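Local structure of transcriptional regulator (GntR family) (Enterococcus faecalis, 3DDV) at residues R36-R41 and F50-I55; R114-S119 and F127-T132. The protein probably regulates gene transcription as a GntR-family protein whose UTRA domain is expected to bind a small-molecule effector. One frame throughout, in Å; residues are numbered along the deposited sequence.

Contact 1 of 2, residues R36-R41 and F50-I55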
loop_
_atom_site.group_PDB
_atom_site.type_symbol
_atom_site.label_atom_id
_atom_site.label_comp_id
_atom_site.label_asym_id
_atom_site.label_seq_id
_atom_site.Cartn_x
_atom_site.Cartn_y
_atom_site.Cartn_z
ATOM N N ARG B 36 22.815 30.054 -5.123
ATOM C CA ARG B 36 22.892 28.641 -5.316
ATOM C C ARG B 36 24.166 28.203 -4.736
ATOM O O ARG B 36 25.211 28.772 -5.052
ATOM C CB ARG B 36 22.929 28.335 -6.775
ATOM C CG ARG B 36 22.495 26.936 -7.047
ATOM C CD ARG B 36 23.401 26.223 -7.994
ATOM N NE ARG B 36 22.621 25.209 -8.627
ATOM C CZ ARG B 36 21.730 25.448 -9.583
ATOM N NH1 ARG B 36 21.542 26.708 -10.077
ATOM N NH2 ARG B 36 21.033 24.403 -10.075
ATOM N N MET B 37 24.093 27.239 -3.844
ATOM C CA MET B 37 25.279 26.761 -3.136
ATOM C C MET B 37 25.284 25.249 -3.028
ATOM O O MET B 37 24.230 24.599 -2.935
ATOM C CB MET B 37 25.448 27.440 -1.784
ATOM C CG MET B 37 24.501 27.080 -0.666
ATOM S SD MET B 37 25.160 27.644 0.938
ATOM C CE MET B 37 26.378 26.367 1.297
ATOM N N GLU B 38 26.482 24.701 -3.167
ATOM C CA GLU B 38 26.712 23.264 -3.202
ATOM C C GLU B 38 27.686 22.959 -2.113
ATOM O O GLU B 38 28.646 23.710 -1.937
ATOM C CB GLU B 38 27.364 22.867 -4.499
ATOM C CG GLU B 38 26.404 22.820 -5.616
ATOM C CD GLU B 38 27.041 22.601 -6.949
ATOM O OE1 GLU B 38 28.273 22.389 -7.043
ATOM O OE2 GLU B 38 26.275 22.665 -7.908
ATOM N N ARG B 39 27.495 21.842 -1.436
ATOM C CA ARG B 39 28.192 21.617 -0.194
ATOM C C ARG B 39 28.334 20.116 0.091
ATOM O O ARG B 39 27.398 19.371 -0.115
ATOM C CB ARG B 39 27.352 22.314 0.864
ATOM C CG ARG B 39 27.875 22.317 2.246
ATOM C CD ARG B 39 26.774 21.907 3.281
ATOM N NE ARG B 39 25.724 22.924 3.462
ATOM C CZ ARG B 39 25.843 24.018 4.226
ATOM N NH1 ARG B 39 26.967 24.285 4.897
ATOM N NH2 ARG B 39 24.813 24.861 4.304
ATOM N N ILE B 40 29.526 19.688 0.503
ATOM C CA ILE B 40 29.781 18.321 1.025
ATOM C C ILE B 40 29.961 18.374 2.556
ATOM O O ILE B 40 30.638 19.244 3.058
ATOM C CB ILE B 40 31.048 17.698 0.388
ATOM C CG1 ILE B 40 31.022 17.877 -1.134
ATOM C CG2 ILE B 40 31.138 16.250 0.731
ATOM C CD1 ILE B 40 32.210 17.351 -1.846
ATOM N N ARG B 41 29.322 17.458 3.274
ATOM C CA ARG B 41 29.518 17.276 4.733
ATOM C C ARG B 41 30.151 15.926 5.006
ATOM O O ARG B 41 29.913 14.943 4.299
ATOM C CB ARG B 41 28.199 17.377 5.515
ATOM C CG ARG B 41 27.427 18.670 5.177
ATOM C CD ARG B 41 26.122 18.908 6.003
ATOM N NE ARG B 41 26.466 19.602 7.248
ATOM C CZ ARG B 41 26.367 20.918 7.494
ATOM N NH1 ARG B 41 25.842 21.785 6.614
ATOM N NH2 ARG B 41 26.790 21.365 8.668
ATOM N N PHE B 50 26.098 15.271 -0.182
ATOM C CA PHE B 50 26.270 16.419 -1.070
ATOM C C PHE B 50 24.923 17.085 -1.207
ATOM O O PHE B 50 23.910 16.423 -1.512
ATOM C CB PHE B 50 26.698 15.930 -2.433
ATOM C CG PHE B 50 26.808 17.003 -3.439
ATOM C CD1 PHE B 50 27.986 17.686 -3.595
ATOM C CD2 PHE B 50 25.747 17.322 -4.239
ATOM C CE1 PHE B 50 28.113 18.673 -4.521
ATOM C CE2 PHE B 50 25.868 18.314 -5.144
ATOM C CZ PHE B 50 27.058 18.989 -5.290
ATOM N N GLU B 51 24.903 18.381 -1.000
ATOM C CA GLU B 51 23.666 19.126 -0.991
ATOM C C GLU B 51 23.726 20.331 -1.938
ATOM O O GLU B 51 24.640 21.122 -1.872
ATOM C CB GLU B 51 23.442 19.564 0.464
ATOM C CG GLU B 51 22.412 20.648 0.716
ATOM C CD GLU B 51 22.276 20.990 2.184
ATOM O OE1 GLU B 51 21.715 20.104 2.933
ATOM O OE2 GLU B 51 22.687 22.130 2.551
ATOM N N VAL B 52 22.734 20.473 -2.792
ATOM C CA VAL B 52 22.538 21.712 -3.534
ATOM C C VAL B 52 21.427 22.501 -2.850
ATOM O O VAL B 52 20.333 21.994 -2.640
ATOM C CB VAL B 52 22.111 21.455 -5.016
ATOM C CG1 VAL B 52 22.114 22.750 -5.799
ATOM C CG2 VAL B 52 23.029 20.492 -5.606
ATOM N N ALA B 53 21.680 23.759 -2.561
ATOM C CA ALA B 53 20.651 24.568 -1.968
ATOM C C ALA B 53 20.449 25.850 -2.777
ATOM O O ALA B 53 21.402 26.505 -3.183
ATOM C CB ALA B 53 20.993 24.860 -0.531
ATOM N N SER B 54 19.187 26.184 -3.008
ATOM C CA SER B 54 18.843 27.404 -3.697
ATOM C C SER B 54 17.927 28.278 -2.837
ATOM O O SER B 54 16.884 27.843 -2.413
ATOM C CB SER B 54 18.196 27.096 -5.050
ATOM O OG SER B 54 19.166 26.700 -6.011
ATOM N N ILE B 55 18.336 29.517 -2.599
ATOM C CA ILE B 55 17.616 30.458 -1.746
ATOM C C ILE B 55 17.329 31.717 -2.589
ATOM O O ILE B 55 18.181 32.162 -3.314
ATOM C CB ILE B 55 18.496 30.847 -0.543
ATOM C CG1 ILE B 55 18.870 29.593 0.231
ATOM C CG2 ILE B 55 17.797 31.870 0.352
ATOM C CD1 ILE B 55 20.241 29.587 0.732
#

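Contact 2 of 2, residues R114-S119 and F127-T132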
loop_
_atom_site.group_PDB
_atom_site.type_symbol
_atom_site.label_atom_id
_atom_site.label_comp_id
_atom_site.label_asym_id
_atom_site.label_seq_id
_atom_site.Cartn_x
_atom_site.Cartn_y
_atom_site.Cartn_z
ATOM N N ARG B 114 18.166 10.119 -1.783
ATOM C CA ARG B 114 17.980 11.477 -2.222
ATOM C C ARG B 114 16.853 12.103 -1.507
ATOM O O ARG B 114 15.768 11.569 -1.467
ATOM C CB ARG B 114 17.630 11.534 -3.680
ATOM C CG ARG B 114 17.677 12.973 -4.184
ATOM C CD ARG B 114 17.749 13.045 -5.666
ATOM N NE ARG B 114 16.402 12.985 -6.126
ATOM C CZ ARG B 114 16.028 12.443 -7.279
ATOM N NH1 ARG B 114 16.941 11.912 -8.081
ATOM N NH2 ARG B 114 14.734 12.427 -7.632
ATOM N N VAL B 115 17.101 13.274 -0.977
ATOM C CA VAL B 115 16.041 14.035 -0.351
ATOM C C VAL B 115 15.973 15.373 -1.026
ATOM O O VAL B 115 16.956 16.078 -1.085
ATOM C CB VAL B 115 16.303 14.260 1.154
ATOM C CG1 VAL B 115 15.097 14.950 1.801
ATOM C CG2 VAL B 115 16.590 12.969 1.779
ATOM N N ARG B 116 14.808 15.715 -1.521
ATOM C CA ARG B 116 14.558 17.033 -1.998
ATOM C C ARG B 116 13.554 17.663 -1.070
ATOM O O ARG B 116 12.520 17.079 -0.775
ATOM C CB ARG B 116 13.921 16.971 -3.376
ATOM C CG ARG B 116 14.785 16.388 -4.498
ATOM C CD ARG B 116 14.276 16.940 -5.740
ATOM N NE ARG B 116 14.350 16.081 -6.907
ATOM C CZ ARG B 116 15.368 16.066 -7.750
ATOM N NH1 ARG B 116 16.492 16.811 -7.530
ATOM N NH2 ARG B 116 15.277 15.272 -8.801
ATOM N N GLN B 117 13.803 18.907 -0.716
ATOM C CA GLN B 117 12.991 19.587 0.258
ATOM C C GLN B 117 12.727 21.044 -0.107
ATOM O O GLN B 117 13.628 21.707 -0.567
ATOM C CB GLN B 117 13.753 19.527 1.535
ATOM C CG GLN B 117 13.565 20.675 2.451
ATOM C CD GLN B 117 14.197 20.367 3.817
ATOM O OE1 GLN B 117 14.171 19.230 4.325
ATOM N NE2 GLN B 117 14.816 21.373 4.375
ATOM N N VAL B 118 11.488 21.506 0.083
ATOM C CA VAL B 118 11.145 22.929 0.102
ATOM C C VAL B 118 10.698 23.351 1.501
ATOM O O VAL B 118 9.932 22.645 2.128
ATOM C CB VAL B 118 10.017 23.271 -0.852
ATOM C CG1 VAL B 118 9.764 24.762 -0.808
ATOM C CG2 VAL B 118 10.363 22.832 -2.223
ATOM N N SER B 119 11.154 24.504 1.968
ATOM C CA SER B 119 10.807 24.996 3.281
ATOM C C SER B 119 10.187 26.355 3.127
ATOM O O SER B 119 10.557 27.132 2.230
ATOM C CB SER B 119 12.040 25.144 4.169
ATOM O OG SER B 119 12.728 23.921 4.286
ATOM N N PHE B 127 11.502 29.594 1.079
ATOM C CA PHE B 127 12.783 30.202 1.243
ATOM C C PHE B 127 13.951 29.272 0.965
ATOM O O PHE B 127 15.091 29.671 1.102
ATOM C CB PHE B 127 12.871 30.851 2.624
ATOM C CG PHE B 127 12.982 29.887 3.744
ATOM C CD1 PHE B 127 14.222 29.411 4.136
ATOM C CD2 PHE B 127 11.854 29.472 4.439
ATOM C CE1 PHE B 127 14.337 28.513 5.193
ATOM C CE2 PHE B 127 11.956 28.580 5.485
ATOM C CZ PHE B 127 13.198 28.083 5.874
ATOM N N GLU B 128 13.695 28.067 0.509
ATOM C CA GLU B 128 14.743 27.089 0.421
ATOM C C GLU B 128 14.300 25.993 -0.540
ATOM O O GLU B 128 13.164 25.508 -0.440
ATOM C CB GLU B 128 14.899 26.495 1.801
ATOM C CG GLU B 128 16.256 26.174 2.143
ATOM C CD GLU B 128 16.425 25.457 3.516
ATOM O OE1 GLU B 128 15.491 24.722 4.023
ATOM O OE2 GLU B 128 17.578 25.615 4.027
ATOM N N TYR B 129 15.158 25.590 -1.468
ATOM C CA TYR B 129 14.912 24.362 -2.223
ATOM C C TYR B 129 16.185 23.559 -2.135
ATOM O O TYR B 129 17.208 23.943 -2.647
ATOM C CB TYR B 129 14.587 24.695 -3.673
ATOM C CG TYR B 129 14.449 23.492 -4.556
ATOM C CD1 TYR B 129 13.893 22.330 -4.083
ATOM C CD2 TYR B 129 14.838 23.530 -5.881
ATOM C CE1 TYR B 129 13.746 21.225 -4.889
ATOM C CE2 TYR B 129 14.665 22.421 -6.709
ATOM C CZ TYR B 129 14.130 21.271 -6.187
ATOM O OH TYR B 129 13.980 20.145 -6.957
ATOM N N VAL B 130 16.148 22.459 -1.436
ATOM C CA VAL B 130 17.390 21.810 -1.028
ATOM C C VAL B 130 17.354 20.392 -1.523
ATOM O O VAL B 130 16.323 19.714 -1.442
ATOM C CB VAL B 130 17.606 21.892 0.528
ATOM C CG1 VAL B 130 18.963 21.323 0.929
ATOM C CG2 VAL B 130 17.457 23.353 0.992
ATOM N N ARG B 131 18.450 19.957 -2.114
ATOM C CA ARG B 131 18.441 18.668 -2.795
ATOM C C ARG B 131 19.712 17.999 -2.348
ATOM O O ARG B 131 20.831 18.467 -2.664
ATOM C CB ARG B 131 18.425 18.865 -4.295
ATOM C CG ARG B 131 17.223 19.689 -4.765
ATOM C CD ARG B 131 17.565 20.591 -5.921
ATOM N NE ARG B 131 17.915 21.910 -5.460
ATOM C CZ ARG B 131 18.311 22.895 -6.263
ATOM N NH1 ARG B 131 18.465 22.725 -7.552
ATOM N NH2 ARG B 131 18.597 24.062 -5.761
ATOM N N THR B 132 19.528 16.953 -1.560
ATOM C CA THR B 132 20.617 16.328 -0.912
ATOM C C THR B 132 20.753 14.893 -1.348
ATOM O O THR B 132 19.777 14.185 -1.516
ATOM C CB THR B 132 20.409 16.372 0.536
ATOM O OG1 THR B 132 20.352 17.731 0.934
ATOM C CG2 THR B 132 21.545 15.675 1.223
#

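Contact 1 of 2, residues R36-R41 and F50-I55
M37 O draws two groups of the facing strand. A53 N donates its peptide hydrogen to M37 O at 2.7 Å, and the CA-H of V52 makes a weaker approach to the same oxygen. A53 O returns the bond to M37 N. R39 and E51 also exchange two bonds, though the one from R39 N to E51 O is more bent, so hydrogen-bonded pairs alternate with the non-hydrogen-bonded pairs R36-S54, E38-V52 and I40-F50. The segments run antiparallel at 159°, as expected of a hairpin.

One face of the ladder carries a salt bridge between R39 and E51, which lie side by side. R39 NE points at E51 OE2 from 3.3 Å. The carboxylate oxygen sits near the guanidinium plane, but the donor meets it from above the carboxylate plane, and the two flat groups are almost perpendicular (88°). The methyl CE of M37 lies over the centre of the guanidinium, while R39 NH1 is held by the carbonyl of T69.

On the other face, F50 CG stands anti to the backbone N (chi1 176°), and the ring reaches across toward the partner strand. There F50 CD1, at the ring edge, meets I40 CG1 at 3.9 Å, and F50 CZ lies equally close to E38 CG. Nearer the other end, R36 CG passes 3.5 Å from S54 OG, whose hydroxyl is hydrogen-bonded to E22.

Strands 8-16 and 126-135 flank the pair in the sheet; Y103 of helix 98-104 lays its ring nearly parallel to F50, while T69 belongs to helix 65-70.

Contact 2 of 2, residues R114-S119 and F127-T132
The hairpin of strands 111-121 and 126-135 supplies this contact, a run of antiparallel pairing between residues that are mostly buried. At its regular end, V115 and T132 exchange two backbone hydrogen bonds, as do Q117 and V130, with Q117 N to V130 O the shortest at 2.7 Å. Between them R116 faces R131 in a non-hydrogen-bonded pair.

E128 OE1 gathers donors on one face. S119 OG donates to E128 OE1 at 2.9 Å, nearly in line with the C-O bond. Q117 NE2 adds a weak bond to E128 OE1 at 3.4 Å, from an amide plane turned 44° from the carboxylate. Y73 OH of helix 72-80 also bonds to this oxygen, an arrangement that would probably steady the buried carboxylate in its charged form. Close by, the F127 ring brings CZ to 3.6 Å from S119 CB, while F127 N bonds S119 O. The ring then stacks on F121.

Within the six-stranded sheet of this UTRA domain, the opposite face of the hairpin lies toward helix 20-26, and Y129 lies on it, touching S21, K25 and L26 of that helix. A chi1 of 174° swings the Y129 ring away from its own backbone N and alongside R116, so that Y129 OH comes 3.4 Å from R116 CD. V118 CG2 approaches ring atom CD1 of Y129 obliquely at 4.0 Å. R131 folds back along its own strand and sets NE over the Y129 ring toward its rim. A bound magnesium ion lies about 3 Å from the nearest part of the Y129 side chain.

In the fold
From the N terminus, strand 8-16 and helix 20-26 precede contact 1, which closes the tight turn between strands 34-43 and 46-56. The chain then leaves the hairpin for helices 65-70 and 72-80, lays down 84-95, an edge strand within this chain, passes through helix 98-104 and returns as the second hairpin, closed by contact 2. The two closures follow in series, neither enclosing nor crossing the other. They illustrate how hairpins distant in sequence merge into one sheet: strand 126-135 docks antiparallel against 46-56, with V52 N 2.8 Å from R131 O, and E51 packs on V130. The contact centres are thus about 9 Å apart, with strands 8-16 and 84-95 bordering the sheet within the chain.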